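Nodulation fucosyltransferase NodZ (Bradyrhizobium sp., PDB 2HHC) belongs to the NodZ nodulation protein family, within the GT-B clan of glycosyltransferase-like folds built from two Rossmann-like domains. Local coordinates at residues V7-R12 and W20-A25; T13-C18 and S266-M271; S24-A29 and D63-P68; I38-S43 and F50-P55; C44-P49 and M259-G264. All coordinates share one frame; numbering follows the deposited sequence. Where two conformers were deposited one is given.

Contact 1. Residues V7-R12 and W20-A25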
# COMPACT_ATOMS: atom_id res chain seq x y z
N VAL A 7 -7.80 13.16 -13.06
CA VAL A 7 -7.49 13.01 -11.63
C VAL A 7 -6.06 12.54 -11.54
O VAL A 7 -5.74 11.52 -12.16
CB VAL A 7 -8.43 11.99 -10.89
CG1 VAL A 7 -8.04 11.88 -9.44
CG2 VAL A 7 -9.86 12.34 -11.02
N ILE A 8 -5.20 13.26 -10.83
CA ILE A 8 -3.81 12.86 -10.67
C ILE A 8 -3.65 12.27 -9.30
O ILE A 8 -3.94 12.91 -8.27
CB ILE A 8 -2.87 14.05 -10.86
CG1 ILE A 8 -3.13 14.75 -12.23
CG2 ILE A 8 -1.46 13.58 -10.74
CD1 ILE A 8 -2.26 15.96 -12.46
N SER A 9 -3.16 11.05 -9.21
CA SER A 9 -2.85 10.37 -7.98
C SER A 9 -1.36 10.47 -7.70
O SER A 9 -0.56 9.79 -8.35
CB SER A 9 -3.28 8.91 -8.06
OG SER A 9 -3.07 8.29 -6.79
N ARG A 10 -1.00 11.32 -6.73
CA ARG A 10 0.37 11.54 -6.33
C ARG A 10 0.58 10.90 -4.96
O ARG A 10 -0.12 11.27 -3.99
CB ARG A 10 0.64 13.04 -6.21
CG ARG A 10 0.10 13.85 -7.37
CD ARG A 10 0.87 15.19 -7.46
NE ARG A 10 2.18 14.95 -8.07
CZ ARG A 10 3.34 15.22 -7.49
NH1 ARG A 10 3.39 15.79 -6.29
NH2 ARG A 10 4.47 14.88 -8.09
N ARG A 11 1.58 10.04 -4.82
CA ARG A 11 1.91 9.47 -3.52
C ARG A 11 3.31 8.91 -3.64
O ARG A 11 3.69 8.42 -4.69
CB ARG A 11 0.90 8.42 -3.07
CG ARG A 11 0.78 8.25 -1.59
CD ARG A 11 -0.13 9.32 -0.96
NE ARG A 11 -0.09 9.22 0.49
CZ ARG A 11 0.30 10.16 1.32
NH1 ARG A 11 0.50 11.41 0.93
NH2 ARG A 11 0.37 9.90 2.60
N ARG A 12 4.07 9.05 -2.57
CA ARG A 12 5.51 8.83 -2.54
C ARG A 12 5.98 8.04 -1.33
O ARG A 12 7.18 8.01 -1.01
CB ARG A 12 6.25 10.19 -2.59
CG ARG A 12 5.96 10.97 -3.83
CD ARG A 12 6.46 12.37 -3.83
NE ARG A 12 5.81 13.17 -2.80
CZ ARG A 12 4.54 13.62 -2.86
NH1 ARG A 12 3.77 13.47 -3.89
NH2 ARG A 12 4.12 14.32 -1.83
N TRP A 20 -3.67 2.24 -1.87
CA TRP A 20 -5.00 2.56 -1.30
C TRP A 20 -5.40 3.96 -1.81
O TRP A 20 -6.52 4.19 -2.24
CB TRP A 20 -4.89 2.53 0.20
CG TRP A 20 -6.19 2.41 0.96
CD1 TRP A 20 -7.47 2.73 0.53
CD2 TRP A 20 -6.33 1.91 2.27
NE1 TRP A 20 -8.37 2.44 1.51
CE2 TRP A 20 -7.71 1.93 2.60
CE3 TRP A 20 -5.42 1.44 3.21
CZ2 TRP A 20 -8.16 1.53 3.84
CZ3 TRP A 20 -5.86 1.06 4.44
CH2 TRP A 20 -7.23 1.13 4.76
N SER A 21 -4.47 4.93 -1.74
CA SER A 21 -4.73 6.27 -2.24
C SER A 21 -5.04 6.28 -3.72
O SER A 21 -5.90 7.02 -4.17
CB SER A 21 -3.54 7.18 -1.89
OG SER A 21 -3.35 7.37 -0.50
N LEU A 22 -4.38 5.39 -4.45
CA LEU A 22 -4.69 5.21 -5.89
C LEU A 22 -6.12 4.77 -6.11
O LEU A 22 -6.83 5.26 -6.98
CB LEU A 22 -3.76 4.19 -6.54
CG LEU A 22 -3.92 3.92 -8.03
CD1 LEU A 22 -3.75 5.22 -8.79
CD2 LEU A 22 -2.93 2.92 -8.43
N ALA A 23 -6.58 3.79 -5.31
CA ALA A 23 -7.97 3.30 -5.40
C ALA A 23 -8.97 4.47 -5.21
O ALA A 23 -9.98 4.57 -5.89
CB ALA A 23 -8.19 2.21 -4.40
N SER A 24 -8.66 5.36 -4.29
CA SER A 24 -9.53 6.53 -4.07
C SER A 24 -9.59 7.46 -5.29
O SER A 24 -10.70 7.91 -5.66
CB SER A 24 -9.12 7.26 -2.82
OG SER A 24 -9.28 6.41 -1.69
N ALA A 25 -8.43 7.76 -5.82
CA ALA A 25 -8.35 8.60 -7.04
C ALA A 25 -9.10 7.91 -8.20
O ALA A 25 -9.89 8.56 -8.91
CB ALA A 25 -6.93 8.83 -7.41
O HOH W 1 -4.45 9.44 -4.84
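Strand 7-10 and helix 20-25 run almost exactly antiparallel (173°), their axes 8.3 Å apart at closest, with Ser9 and Ala25 nearest in backbone, CA to CA 5.9 Å. The small side chain of Ala25 meets two strand residues that point at the helix: its CB lies 3.7 Å from Ser9 CB, and 3.8 Å from Val7 CG1. Ser9 OG is anti to the backbone N (chi1 -175°), and from there it reaches the helix surface beside Leu22. Leu22 sends CD1 back to the strand, 3.7 Å from Ser9 OG. The hydroxyl makes no direct hydrogen bond to the helix; it meets a water 2.7 Å from Ser9 OG. That water in turn donates a weak bond to Ser21 O at 2.9 Å, a carbonyl already taken up by the helical bond from Ala25 N. This strand and helix are the first two elements of the beta-alpha-beta unit 6-10, 15-32, 35-39, of the Rossmann-like kind, in which the helix packs on the sheet whose neighbouring strands 6-10 and 35-39 are parallel; Leu22 and Ala25 also touch strand 35-39. Past the strand, Arg11 bends at chi2 (81°) and brings CD against Ser21, 3.8 Å from Ser21 OG. No hydrogen bond joins those two: Ser21 OG is bonded to Asp17 and Leu132 N, while Arg11 NE forms a salt bridge with the same Asp17 carboxylate oxygen, OD1, that serves the serine.

Contact 2. Residues T13-C18 and S266-M271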
# COMPACT_ATOMS: atom_id res chain seq x y z
N THR A 13 5.03 7.44 -0.63
CA THR A 13 5.32 6.78 0.62
C THR A 13 5.33 5.26 0.42
O THR A 13 5.62 4.77 -0.68
CB THR A 13 4.27 7.20 1.63
OG1 THR A 13 2.95 6.95 1.10
CG2 THR A 13 4.37 8.66 2.00
N GLY A 14 5.00 4.48 1.42
CA GLY A 14 5.02 3.05 1.21
C GLY A 14 3.95 2.60 0.27
O GLY A 14 2.94 3.29 0.04
N PHE A 15 4.13 1.44 -0.35
CA PHE A 15 3.23 1.02 -1.40
C PHE A 15 1.78 0.79 -0.90
O PHE A 15 0.85 0.97 -1.68
CB PHE A 15 3.72 -0.23 -2.09
CG PHE A 15 4.93 -0.00 -2.98
CD1 PHE A 15 4.91 0.81 -4.09
CD2 PHE A 15 6.11 -0.60 -2.64
CE1 PHE A 15 6.05 0.99 -4.83
CE2 PHE A 15 7.24 -0.42 -3.40
CZ PHE A 15 7.19 0.34 -4.49
N GLY A 16 1.60 0.39 0.35
CA GLY A 16 0.21 0.21 0.84
C GLY A 16 -0.58 1.49 0.75
O GLY A 16 -1.71 1.50 0.27
N ASP A 17 0.02 2.55 1.21
CA ASP A 17 -0.59 3.89 1.15
C ASP A 17 -0.77 4.31 -0.29
O ASP A 17 -1.81 4.79 -0.71
CB ASP A 17 0.29 4.82 1.99
CG ASP A 17 -0.20 6.25 2.11
OD1 ASP A 17 -1.19 6.68 1.46
OD2 ASP A 17 0.52 6.97 2.84
N CYS A 18 0.28 4.19 -1.07
CA CYS A 18 0.19 4.58 -2.49
C CYS A 18 -0.98 3.88 -3.18
O CYS A 18 -1.73 4.50 -3.92
CB CYS A 18 1.48 4.26 -3.23
SG CYS A 18 2.94 5.22 -2.75
N SER A 266 11.60 -5.56 -2.47
CA SER A 266 11.50 -6.31 -1.24
C SER A 266 10.19 -6.05 -0.46
O SER A 266 9.54 -6.95 0.06
CB SER A 266 12.72 -5.93 -0.38
OG SER A 266 12.70 -6.65 0.83
N ALA A 267 9.80 -4.78 -0.43
CA ALA A 267 8.54 -4.41 0.19
C ALA A 267 7.37 -5.10 -0.50
O ALA A 267 6.49 -5.65 0.13
CB ALA A 267 8.39 -2.93 0.20
N LEU A 268 7.36 -5.03 -1.83
CA LEU A 268 6.25 -5.61 -2.59
C LEU A 268 6.19 -7.13 -2.45
O LEU A 268 5.10 -7.70 -2.32
CB LEU A 268 6.34 -5.19 -4.07
CG LEU A 268 6.03 -3.72 -4.33
CD1 LEU A 268 6.51 -3.25 -5.68
CD2 LEU A 268 4.52 -3.40 -4.13
N ILE A 269 7.35 -7.77 -2.50
CA ILE A 269 7.40 -9.20 -2.30
C ILE A 269 6.74 -9.59 -0.96
O ILE A 269 5.89 -10.53 -0.88
CB ILE A 269 8.84 -9.75 -2.42
CG1 ILE A 269 9.34 -9.59 -3.86
CG2 ILE A 269 8.91 -11.22 -1.97
CD1 ILE A 269 10.87 -9.66 -3.98
N ASP A 270 7.14 -8.90 0.11
CA ASP A 270 6.55 -9.18 1.43
C ASP A 270 5.04 -8.89 1.45
O ASP A 270 4.23 -9.68 1.96
CB ASP A 270 7.20 -8.30 2.48
CG ASP A 270 8.55 -8.82 2.99
OD1 ASP A 270 8.93 -9.95 2.63
OD2 ASP A 270 9.21 -8.05 3.77
N MET A 271 4.61 -7.77 0.87
CA MET A 271 3.19 -7.36 0.90
C MET A 271 2.31 -8.40 0.21
O MET A 271 1.25 -8.75 0.69
CB MET A 271 3.02 -5.98 0.26
CG MET A 271 3.59 -4.87 1.04
SD MET A 271 3.51 -3.39 0.08
CE MET A 271 1.82 -3.21 -0.06
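Phe15 and Leu268 set their side chains at about a right angle, with the leucine branch laid over one face of the phenyl ring. Leu268 CD2 is 3.9 Å from the ring centroid and 29° off its normal, a CH-pi contact. The other methyl reaches further along the same ring, CD1 lying 3.7 Å from Phe15 CE2. Ala267, one residue earlier, comes to the ring at its edge instead, CB 4.3 Å from Phe15 CD2. Met271, about one helical turn beyond Ala267, approaches the stem: SD lies 3.8 Å from Phe15 CB. A bend at chi3 (65°) then carries its methyl toward the first turn of helix 15-32, CE 3.6 Å from Gly16 N, where glycine exposes bare backbone. The Phe15 ring is further surrounded by Tyr45, which stacks on it, and by Phe57, edge-to-face. The pairing thus brings the start of helix 15-32, which packs on the sheet containing strand 6-10, against helix 258-274, which leads into the sheet containing strand 279-283. No hydrogen bond or salt bridge crosses between 13-18 and 266-271; methyl, thioether and aromatic surfaces and the bare backbone of Gly16 make up the contact, so it depends on shape and dispersion and not on charge.

Contact 3. Residues S24-A29 and D63-P68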
# COMPACT_ATOMS: atom_id res chain seq x y z
N SER A 24 -8.66 5.36 -4.29
CA SER A 24 -9.53 6.53 -4.07
C SER A 24 -9.59 7.46 -5.29
O SER A 24 -10.70 7.91 -5.66
CB SER A 24 -9.12 7.26 -2.82
OG SER A 24 -9.28 6.41 -1.69
N ALA A 25 -8.43 7.76 -5.82
CA ALA A 25 -8.35 8.60 -7.04
C ALA A 25 -9.10 7.91 -8.20
O ALA A 25 -9.89 8.56 -8.91
CB ALA A 25 -6.93 8.83 -7.41
N TRP A 26 -8.89 6.61 -8.36
CA TRP A 26 -9.52 5.82 -9.42
C TRP A 26 -11.05 5.94 -9.30
O TRP A 26 -11.78 6.10 -10.28
CB TRP A 26 -9.04 4.33 -9.35
CG TRP A 26 -9.81 3.51 -10.36
CD1 TRP A 26 -9.53 3.32 -11.68
CD2 TRP A 26 -11.07 2.87 -10.13
NE1 TRP A 26 -10.50 2.57 -12.25
CE2 TRP A 26 -11.50 2.33 -11.35
CE3 TRP A 26 -11.88 2.72 -8.98
CZ2 TRP A 26 -12.69 1.61 -11.46
CZ3 TRP A 26 -13.06 2.05 -9.09
CH2 TRP A 26 -13.47 1.51 -10.31
N SER A 27 -11.56 5.81 -8.09
CA SER A 27 -12.98 5.79 -7.87
C SER A 27 -13.59 7.13 -8.30
O SER A 27 -14.64 7.16 -8.92
CB SER A 27 -13.26 5.50 -6.40
OG SER A 27 -14.64 5.57 -6.15
N TYR A 28 -12.93 8.23 -7.98
CA TYR A 28 -13.45 9.54 -8.38
C TYR A 28 -13.36 9.73 -9.90
O TYR A 28 -14.30 10.25 -10.52
CB TYR A 28 -12.77 10.69 -7.66
CG TYR A 28 -13.51 11.98 -7.78
CD1 TYR A 28 -14.70 12.17 -7.13
CD2 TYR A 28 -13.01 13.04 -8.56
CE1 TYR A 28 -15.41 13.33 -7.24
CE2 TYR A 28 -13.73 14.24 -8.68
CZ TYR A 28 -14.92 14.37 -8.01
OH TYR A 28 -15.68 15.54 -8.07
N ALA A 29 -12.27 9.27 -10.50
CA ALA A 29 -12.12 9.30 -11.98
C ALA A 29 -13.25 8.51 -12.65
O ALA A 29 -13.82 8.92 -13.67
CB ALA A 29 -10.79 8.77 -12.38
N ASP A 63 -5.64 1.25 -18.99
CA ASP A 63 -7.03 1.21 -18.56
C ASP A 63 -7.19 0.41 -17.31
O ASP A 63 -6.62 -0.67 -17.24
CB ASP A 63 -7.90 0.61 -19.67
CG ASP A 63 -9.36 0.53 -19.29
OD1 ASP A 63 -9.73 -0.43 -18.57
OD2 ASP A 63 -10.12 1.44 -19.73
N ILE A 64 -7.94 0.91 -16.33
CA ILE A 64 -8.31 0.12 -15.15
C ILE A 64 -9.81 0.15 -15.06
O ILE A 64 -10.43 1.19 -14.82
CB ILE A 64 -7.65 0.64 -13.83
CG1 ILE A 64 -6.12 0.50 -13.90
CG2 ILE A 64 -8.27 -0.07 -12.59
CD1 ILE A 64 -5.39 1.17 -12.77
N ALA A 65 -10.40 -1.01 -15.39
CA ALA A 65 -11.83 -1.16 -15.30
C ALA A 65 -12.65 -0.03 -15.94
O ALA A 65 -13.58 0.56 -15.35
CB ALA A 65 -12.26 -1.42 -13.87
N GLY A 66 -12.24 0.34 -17.15
CA GLY A 66 -12.96 1.35 -17.94
C GLY A 66 -12.47 2.78 -17.85
O GLY A 66 -12.90 3.68 -18.62
N VAL A 67 -11.54 3.01 -16.93
CA VAL A 67 -10.98 4.34 -16.71
C VAL A 67 -9.65 4.38 -17.44
O VAL A 67 -8.75 3.56 -17.16
CB VAL A 67 -10.77 4.64 -15.20
CG1 VAL A 67 -9.96 5.93 -15.00
CG2 VAL A 67 -12.11 4.70 -14.37
N PRO A 68 -9.49 5.34 -18.37
CA PRO A 68 -8.19 5.49 -19.02
C PRO A 68 -7.12 5.90 -18.03
O PRO A 68 -7.37 6.66 -17.08
CB PRO A 68 -8.43 6.64 -20.02
CG PRO A 68 -9.86 6.83 -20.08
CD PRO A 68 -10.45 6.37 -18.81
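Trp26 drives its indole N-H into the carbonyl of Ile64: NE1 to Ile64 O is 2.9 Å and nearly straight (166° at the hydrogen). The acceptor lies close to the indole plane, at the ring edge, but the donor stands 50° out of the carbonyl plane of Ile64. Val67 N comes to this same oxygen from the opposite face, 3.0 Å from Ile64 O, so the carbonyl is gripped by two N-H groups. Methyl groups gather about the indole nitrogen. Ile64 CG2 packs 3.7 Å from Trp26 CD1, Val67 CG2 is 3.4 Å from Trp26 NE1, and Ala65 CB meets the benzo part, 3.9 Å from Trp26 CZ2. Trp26 points its CG opposite its own N (chi1 174°), which carries the ring off the helix toward the turn. One turn of helix later, Ala29 CB touches the other branch of Val67, CG1, at 4.0 Å. In the second shell, the turn is fixed from within: Ile64 N donates to Val67 O, and Asp63 OD1 accepts from Gly66 N at 3.0 Å on its syn side, an Asx motif. Leu36 of strand 35-39 touches both Trp26 and Val67, while Ile144 and Leu143 of helix 138-147 lie against Trp26, Ile64 and Ala65. Residues 64-67 form a type I' turn, the tight two-residue connection of a beta-hairpin; here the hairpin of strands 63-64 and 67-70 closes one margin of the Rossmann-like sheet, and the tryptophan ties it to helix 15-32.

Contact 4. Residues I38-S43 and F50-P55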
# COMPACT_ATOMS: atom_id res chain seq x y z
N ILE A 38 -1.29 8.28 -12.79
CA ILE A 38 -0.55 7.72 -11.65
C ILE A 38 0.81 8.42 -11.64
O ILE A 38 1.61 8.24 -12.56
CB ILE A 38 -0.39 6.21 -11.76
CG1 ILE A 38 -1.73 5.51 -12.05
CG2 ILE A 38 0.28 5.69 -10.47
CD1 ILE A 38 -1.67 3.99 -12.13
N ASP A 39 1.00 9.28 -10.66
CA ASP A 39 2.19 10.16 -10.59
C ASP A 39 3.00 9.84 -9.35
O ASP A 39 2.75 10.36 -8.24
CB ASP A 39 1.80 11.62 -10.62
CG ASP A 39 2.99 12.52 -10.58
OD1 ASP A 39 4.16 12.07 -10.61
OD2 ASP A 39 2.73 13.77 -10.49
N TRP A 40 3.91 8.89 -9.49
CA TRP A 40 4.78 8.46 -8.41
C TRP A 40 6.19 9.04 -8.54
O TRP A 40 7.17 8.50 -8.06
CB TRP A 40 4.83 6.96 -8.29
CG TRP A 40 3.55 6.33 -7.81
CD1 TRP A 40 2.35 6.94 -7.53
CD2 TRP A 40 3.33 4.91 -7.63
NE1 TRP A 40 1.43 6.00 -7.13
CE2 TRP A 40 2.03 4.75 -7.16
CE3 TRP A 40 4.16 3.80 -7.73
CZ2 TRP A 40 1.50 3.49 -6.87
CZ3 TRP A 40 3.67 2.58 -7.42
CH2 TRP A 40 2.33 2.43 -6.99
N ARG A 41 6.31 10.22 -9.16
CA ARG A 41 7.56 11.00 -9.11
C ARG A 41 7.89 11.34 -7.68
O ARG A 41 7.01 11.72 -6.92
CB ARG A 41 7.43 12.30 -9.92
CG ARG A 41 7.41 12.04 -11.44
CD ARG A 41 7.22 13.30 -12.29
NE ARG A 41 5.92 13.85 -12.03
CZ ARG A 41 5.49 15.00 -12.51
NH1 ARG A 41 6.26 15.65 -13.37
NH2 ARG A 41 4.29 15.49 -12.16
N GLY A 42 9.14 11.16 -7.33
CA GLY A 42 9.62 11.47 -5.96
C GLY A 42 9.37 10.39 -4.92
O GLY A 42 9.56 10.61 -3.70
N SER A 43 9.01 9.18 -5.39
CA SER A 43 8.90 8.01 -4.52
C SER A 43 10.13 7.84 -3.64
O SER A 43 11.27 8.05 -4.03
CB SER A 43 8.78 6.76 -5.39
OG SER A 43 8.89 5.57 -4.63
N PHE A 50 12.51 13.04 -10.68
CA PHE A 50 11.50 13.31 -11.71
C PHE A 50 11.08 12.06 -12.47
O PHE A 50 10.24 12.13 -13.36
CB PHE A 50 11.94 14.41 -12.65
CG PHE A 50 12.55 15.59 -11.94
CD1 PHE A 50 11.84 16.27 -10.96
CD2 PHE A 50 13.83 15.98 -12.23
CE1 PHE A 50 12.41 17.36 -10.32
CE2 PHE A 50 14.40 17.06 -11.57
CZ PHE A 50 13.65 17.72 -10.60
N SER A 51 11.61 10.90 -12.10
CA SER A 51 11.24 9.65 -12.74
C SER A 51 9.96 9.14 -12.12
O SER A 51 9.86 9.05 -10.86
CB SER A 51 12.36 8.64 -12.50
OG SER A 51 12.02 7.42 -13.07
N ASN A 52 8.95 8.77 -12.94
CA ASN A 52 7.74 8.23 -12.37
C ASN A 52 8.01 6.81 -11.91
O ASN A 52 8.38 6.00 -12.73
CB ASN A 52 6.64 8.27 -13.44
CG ASN A 52 5.25 8.01 -12.90
OD1 ASN A 52 5.10 7.53 -11.79
ND2 ASN A 52 4.23 8.33 -13.69
N ALA A 53 7.89 6.54 -10.62
CA ALA A 53 8.26 5.24 -10.08
C ALA A 53 7.31 4.13 -10.47
O ALA A 53 7.68 2.96 -10.36
CB ALA A 53 8.33 5.31 -8.57
N PHE A 54 6.09 4.44 -10.88
CA PHE A 54 5.12 3.35 -11.12
C PHE A 54 5.70 2.26 -12.07
O PHE A 54 5.63 1.05 -11.74
CB PHE A 54 3.74 3.88 -11.55
CG PHE A 54 2.72 2.81 -11.72
CD1 PHE A 54 1.96 2.35 -10.66
CD2 PHE A 54 2.54 2.27 -12.96
CE1 PHE A 54 1.00 1.34 -10.92
CE2 PHE A 54 1.61 1.24 -13.22
CZ PHE A 54 0.82 0.82 -12.14
N PRO A 55 6.22 2.60 -13.27
CA PRO A 55 6.78 1.58 -14.16
C PRO A 55 8.03 0.84 -13.70
O PRO A 55 8.43 -0.10 -14.30
CB PRO A 55 7.08 2.35 -15.45
CG PRO A 55 6.32 3.63 -15.33
CD PRO A 55 6.22 3.93 -13.90
O HOH W 2 10.90 9.50 -8.58
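Phe50 contributes its carbonyl rather than its ring: Phe50 O rests 3.4 Å from Arg41 CD, against the aliphatic part of the arginine. The guanidinium turns elsewhere, gripping Asp39 side-on through NE and NH2 and bonding Asn76 through NH1; Asp39 also pairs with Arg10. Ser51 O follows, receiving a CA-H...O contact from Arg41 CA at 3.5 Å. Asn52 then reads the backbone of the strand end with both ends of its amide. A chi1 of -168° swings that amide across to the strand, placing ND2 2.9 Å from Ile38 O, in the carbonyl plane, while OD1 accepts from Trp40 N, also 2.9 Å, from above its own carbonyl plane. ND2 also bonds Asp72 O, and OD1 weakly caps Phe54 N. Ala53 donates weakly from N to Trp40 O and sets CB 3.5 Å from Ser43 CB. Phe54 presents its ring edge to the face of the Trp40 six-membered ring, a T-shaped pair with centroids 5.1 Å apart and planes at 72°. Over one face of Phe54 itself lies Ile38 CD1, 4.1 Å from the ring centroid. The Asn52 bonds thus pin the approach to helix 54-57 onto the end of strand 35-39, with helix 15-32 against Ile38 and Trp40 and strand 6-10 alongside Asp39.

Contact 5. Residues C44-P49 and M259-G264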
# COMPACT_ATOMS: atom_id res chain seq x y z
N CYS A 44 9.87 7.40 -2.40
CA CYS A 44 10.94 7.03 -1.47
C CYS A 44 11.86 5.94 -1.99
O CYS A 44 12.97 5.76 -1.48
CB CYS A 44 10.37 6.63 -0.08
SG CYS A 44 9.23 5.26 -0.12
N TYR A 45 11.41 5.21 -3.00
CA TYR A 45 12.21 4.10 -3.51
C TYR A 45 13.03 4.45 -4.75
O TYR A 45 13.85 3.65 -5.19
CB TYR A 45 11.37 2.91 -3.82
CG TYR A 45 10.71 2.36 -2.61
CD1 TYR A 45 11.45 1.84 -1.57
CD2 TYR A 45 9.35 2.41 -2.50
CE1 TYR A 45 10.82 1.35 -0.42
CE2 TYR A 45 8.71 1.94 -1.37
CZ TYR A 45 9.43 1.39 -0.37
OH TYR A 45 8.76 0.93 0.73
N VAL A 46 12.81 5.61 -5.34
CA VAL A 46 13.50 5.96 -6.58
C VAL A 46 14.37 7.20 -6.33
O VAL A 46 13.84 8.25 -5.97
CB VAL A 46 12.45 6.21 -7.67
CG1 VAL A 46 13.08 6.71 -8.98
CG2 VAL A 46 11.68 4.90 -7.91
N GLU A 47 15.66 7.08 -6.60
CA GLU A 47 16.64 8.13 -6.34
C GLU A 47 16.41 9.37 -7.22
O GLU A 47 16.53 10.50 -6.78
CB GLU A 47 18.06 7.55 -6.55
CG GLU A 47 19.25 8.41 -6.07
CD GLU A 47 20.63 7.85 -6.50
OE1 GLU A 47 20.87 7.71 -7.72
OE2 GLU A 47 21.48 7.58 -5.62
N GLN A 48 16.03 9.14 -8.46
CA GLN A 48 15.90 10.22 -9.44
C GLN A 48 14.55 10.93 -9.22
O GLN A 48 13.51 10.32 -9.42
CB GLN A 48 16.00 9.62 -10.85
CG GLN A 48 17.31 8.93 -11.19
CD GLN A 48 17.50 7.50 -10.62
OE1 GLN A 48 16.55 6.85 -10.17
NE2 GLN A 48 18.75 7.01 -10.67
N PRO A 49 14.54 12.23 -8.86
CA PRO A 49 13.30 12.82 -8.37
C PRO A 49 12.18 13.06 -9.39
O PRO A 49 11.02 13.26 -9.01
CB PRO A 49 13.76 14.19 -7.88
CG PRO A 49 14.90 14.50 -8.72
CD PRO A 49 15.64 13.22 -8.85
N MET A 259 19.81 0.08 -4.90
CA MET A 259 19.37 -0.38 -3.59
C MET A 259 18.01 0.23 -3.16
O MET A 259 17.29 -0.34 -2.36
N GLY A 260 17.62 1.38 -3.73
CA GLY A 260 16.24 1.90 -3.50
C GLY A 260 15.20 1.03 -4.20
O GLY A 260 14.13 0.70 -3.67
N ILE A 261 15.51 0.67 -5.44
CA ILE A 261 14.65 -0.22 -6.20
C ILE A 261 14.58 -1.57 -5.54
O ILE A 261 13.50 -2.17 -5.43
CB ILE A 261 15.10 -0.38 -7.65
CG1 ILE A 261 15.09 0.96 -8.34
CG2 ILE A 261 14.16 -1.34 -8.39
CD1 ILE A 261 13.71 1.54 -8.52
N GLU A 262 15.71 -2.07 -5.06
CA GLU A 262 15.68 -3.32 -4.36
C GLU A 262 14.86 -3.25 -3.05
O GLU A 262 14.18 -4.18 -2.70
CB GLU A 262 17.11 -3.86 -4.12
CG GLU A 262 17.18 -5.17 -3.36
CD GLU A 262 16.25 -6.27 -3.92
OE1 GLU A 262 16.10 -6.37 -5.17
OE2 GLU A 262 15.68 -7.03 -3.10
N GLY A 263 14.90 -2.10 -2.35
CA GLY A 263 14.06 -1.90 -1.20
C GLY A 263 12.56 -1.98 -1.57
O GLY A 263 11.77 -2.53 -0.85
N GLY A 264 12.24 -1.36 -2.69
CA GLY A 264 10.86 -1.36 -3.18
C GLY A 264 10.40 -2.74 -3.54
O GLY A 264 9.31 -3.17 -3.20
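Tyr45 presses one face of its ring on the glycine-rich surface of helix 258-274. Gly264 CA stands 3.8 Å from the ring centroid and 16° off the normal, a CH-pi contact from the bare backbone CA to the ring; Tyr45 has two deposited conformers, and the description holds for one. With chi1 at -63° the tyrosine CG sits next to its own N and points back from the carbonyl, which lays the ring along the helix so that CD1 comes within 3.5 Å of Gly264 N and CB lies 3.5 Å from Gly260 O. The opposite ring face carries Cys44 SG, from the preceding residue. Backbone meets backbone as well: Tyr45 O is 3.1 Å from Gly260 C, an approach that the absence of a side chain at Gly260 permits. The carbonyl makes no hydrogen bond there; Ile261 N is 3.4 Å from Tyr45 O, but at a poor angle. Beyond this, Val46 and Ile261 lie side by side, pointing the same way. Val46 starts away from the helix; Ile261 starts away from the loop too, but its end turns back. It does so by folding CD1 round at chi2 (-68°), which leaves that methyl 4.0 Å from Val46 CG2 and 3.9 Å from Tyr45 O. The loop 44-49 bridges strand 35-39 and helix 54-57, whose Ala56 and Phe57 touch Ile261; Phe57 also touches Tyr45, so the first turns of helix 258-274 rest on the loop and short helix that follow strand 35-39.

Contacts 1, 3 and 4 build the half of the chain around the sheet containing strand 6-10: contacts 1 and 3 use successive turns of helix 15-32, share Ser24 and Ala25 and have centres 10 Å apart. Contact 1 closes before contact 4 opens on strand 35-39, and contact 4 lies within the span of contact 3. Contacts 2 and 5, centres 12 Å apart, close late in the chain; both bring helix 258-274, from the region of the second sheet, against helix 15-32 and the loop after strand 35-39, beside the first sheet. Contact 4 adjoins contact 5 through Ala53 and Val46, whereas contacts 3 and 5 stay about 18 Å apart at nearest atoms. The layout is consistent with a two-domain GT-B architecture.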